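Local coordinates for NIF3-related protein (Bacillus cereus, PDB 2GX8) that is of unknown function but belongs to the NIF3 family and binds zinc at a conserved two-metal site, at residues V78-Q83 / S387-D392. Sequence-based numbering, arbitrary orientation.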
loop_
_atom_site.group_PDB
_atom_site.type_symbol
_atom_site.label_atom_id
_atom_site.label_comp_id
_atom_site.label_asym_id
_atom_site.label_seq_id
_atom_site.Cartn_x
_atom_site.Cartn_y
_atom_site.Cartn_z
ATOM N N VAL C 78 32.401 8.729 -21.448
ATOM C CA VAL C 78 32.287 10.186 -21.488
ATOM C C VAL C 78 33.612 10.792 -22.000
ATOM O O VAL C 78 33.586 11.730 -22.805
ATOM C CB VAL C 78 31.829 10.806 -20.118
ATOM C CG1 VAL C 78 31.600 12.299 -20.260
ATOM C CG2 VAL C 78 30.524 10.189 -19.639
ATOM N N ASP C 79 34.758 10.248 -21.564
ATOM C CA ASP C 79 36.062 10.711 -22.061
ATOM C C ASP C 79 36.106 10.540 -23.578
ATOM O O ASP C 79 36.702 11.359 -24.278
ATOM C CB ASP C 79 37.258 9.921 -21.491
ATOM C CG ASP C 79 37.518 10.170 -20.014
ATOM O OD1 ASP C 79 37.070 11.197 -19.446
ATOM O OD2 ASP C 79 38.218 9.319 -19.421
ATOM N N GLU C 80 35.485 9.466 -24.072
ATOM C CA GLU C 80 35.477 9.152 -25.505
ATOM C C GLU C 80 34.664 10.170 -26.298
ATOM O O GLU C 80 35.031 10.557 -27.408
ATOM C CB GLU C 80 34.914 7.759 -25.736
ATOM C CG GLU C 80 35.074 7.261 -27.163
ATOM C CD GLU C 80 34.408 5.921 -27.395
ATOM O OE1 GLU C 80 34.907 5.154 -28.251
ATOM O OE2 GLU C 80 33.403 5.631 -26.703
ATOM N N ALA C 81 33.559 10.601 -25.698
ATOM C CA ALA C 81 32.678 11.572 -26.302
ATOM C C ALA C 81 33.386 12.929 -26.408
ATOM O O ALA C 81 33.147 13.693 -27.347
ATOM C CB ALA C 81 31.410 11.684 -25.494
ATOM N N ILE C 82 34.265 13.209 -25.449
ATOM C CA ILE C 82 35.045 14.444 -25.437
ATOM C C ILE C 82 36.170 14.397 -26.491
ATOM O O ILE C 82 36.495 15.433 -27.120
ATOM C CB ILE C 82 35.565 14.733 -24.007
ATOM C CG1 ILE C 82 34.382 14.834 -23.062
ATOM C CG2 ILE C 82 36.347 16.023 -23.926
ATOM C CD1 ILE C 82 34.771 14.970 -21.634
ATOM N N GLN C 83 36.748 13.215 -26.722
ATOM C CA GLN C 83 37.826 13.114 -27.726
ATOM C C GLN C 83 37.289 13.137 -29.159
ATOM O O GLN C 83 38.051 13.314 -30.121
ATOM C CB GLN C 83 38.702 11.874 -27.500
ATOM C CG GLN C 83 39.560 11.914 -26.234
ATOM C CD GLN C 83 40.690 12.979 -26.257
ATOM O OE1 GLN C 83 41.060 13.528 -25.212
ATOM N NE2 GLN C 83 41.237 13.265 -27.447
ATOM N N SER C 387 30.518 3.635 -29.659
ATOM C CA SER C 387 31.531 3.520 -28.611
ATOM C C SER C 387 32.319 2.229 -28.698
ATOM O O SER C 387 31.744 1.145 -28.823
ATOM C CB SER C 387 30.865 3.581 -27.260
ATOM O OG SER C 387 31.835 3.553 -26.235
ATOM N N GLN C 388 33.637 2.347 -28.624
ATOM C CA GLN C 388 34.512 1.200 -28.784
ATOM C C GLN C 388 34.812 0.505 -27.468
ATOM O O GLN C 388 35.230 -0.668 -27.438
ATOM C CB GLN C 388 35.829 1.644 -29.419
ATOM C CG GLN C 388 35.737 2.293 -30.786
ATOM C CD GLN C 388 35.495 1.309 -31.920
ATOM O OE1 GLN C 388 34.432 0.687 -32.025
ATOM N NE2 GLN C 388 36.474 1.210 -32.813
ATOM N N LEU C 389 34.591 1.230 -26.381
ATOM C CA LEU C 389 34.907 0.734 -25.060
ATOM C C LEU C 389 34.126 -0.504 -24.648
ATOM O O LEU C 389 32.933 -0.626 -24.894
ATOM C CB LEU C 389 34.765 1.852 -24.036
ATOM C CG LEU C 389 35.601 3.037 -24.516
ATOM C CD1 LEU C 389 35.578 4.133 -23.497
ATOM C CD2 LEU C 389 37.050 2.628 -24.836
ATOM N N HIS C 390 34.843 -1.425 -24.034
ATOM C CA HIS C 390 34.286 -2.659 -23.554
ATOM C C HIS C 390 33.773 -2.420 -22.118
ATOM O O HIS C 390 34.556 -2.045 -21.245
ATOM C CB HIS C 390 35.396 -3.707 -23.575
ATOM C CG HIS C 390 34.948 -5.064 -23.147
ATOM N ND1 HIS C 390 34.226 -5.904 -23.971
ATOM C CD2 HIS C 390 35.116 -5.732 -21.982
ATOM C CE1 HIS C 390 33.966 -7.029 -23.331
ATOM N NE2 HIS C 390 34.497 -6.953 -22.124
ATOM N N THR C 391 32.485 -2.639 -21.862
ATOM C CA THR C 391 31.954 -2.358 -20.524
ATOM C C THR C 391 31.398 -3.539 -19.730
ATOM O O THR C 391 30.587 -3.335 -18.836
ATOM C CB THR C 391 30.877 -1.253 -20.555
ATOM O OG1 THR C 391 29.834 -1.646 -21.456
ATOM C CG2 THR C 391 31.460 0.080 -21.022
ATOM N N ASP C 392 31.839 -4.753 -20.047
ATOM C CA ASP C 392 31.435 -5.927 -19.317
ATOM C C ASP C 392 32.199 -5.906 -18.000
ATOM O O ASP C 392 33.434 -5.883 -17.990
ATOM C CB ASP C 392 31.836 -7.168 -20.107
ATOM C CG ASP C 392 31.097 -8.447 -19.666
ATOM O OD1 ASP C 392 31.273 -9.459 -20.368
ATOM O OD2 ASP C 392 30.328 -8.454 -18.671
#
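E80 reaches from the helix to the loop and takes two hydrogen bonds there, one on each carboxylate oxygen. E80 OE1 receives the backbone N-H of Q388, 3.1 Å from Q388 N and nearly straight at 176°. E80 OE2 receives the hydroxyl of S387, with S387 OG 2.6 Å away. Both oxygens use their syn lone pairs, so the carboxylate makes a bidentate grip on the consecutive residues S387 and Q388, and the paired bonds hold its plane against rotation. With CG anti to the backbone N (chi1 -171°) and an extended chain beyond, the glutamate carries its carboxylate across to the loop.

The carboxylate joins helix 75-84, the crossover helix of the beta-alpha-beta unit formed with the adjacent parallel strands 66-70 and 88-91, to the loop leaving 383-386, an outermost strand of the sheet within this chain. S387 still hydrogen-bonds through its backbone to I69 of the neighbouring parallel strand, while its carbonyl oxygen accepts a bond from K364 NZ.

Aliphatic carbons of L389 and Q388 lie against the carboxylate oxygens. The CB of L389 is directed toward the helix, L389 CG lies 4.0 Å from E80 OE2, and the side chain also touches E76 one turn earlier. Q388 lays its CB 3.8 Å from E80 OE1 before its bent chain turns the amide away. The side chains of E80 and S387 also both touch L68 of strand 66-70.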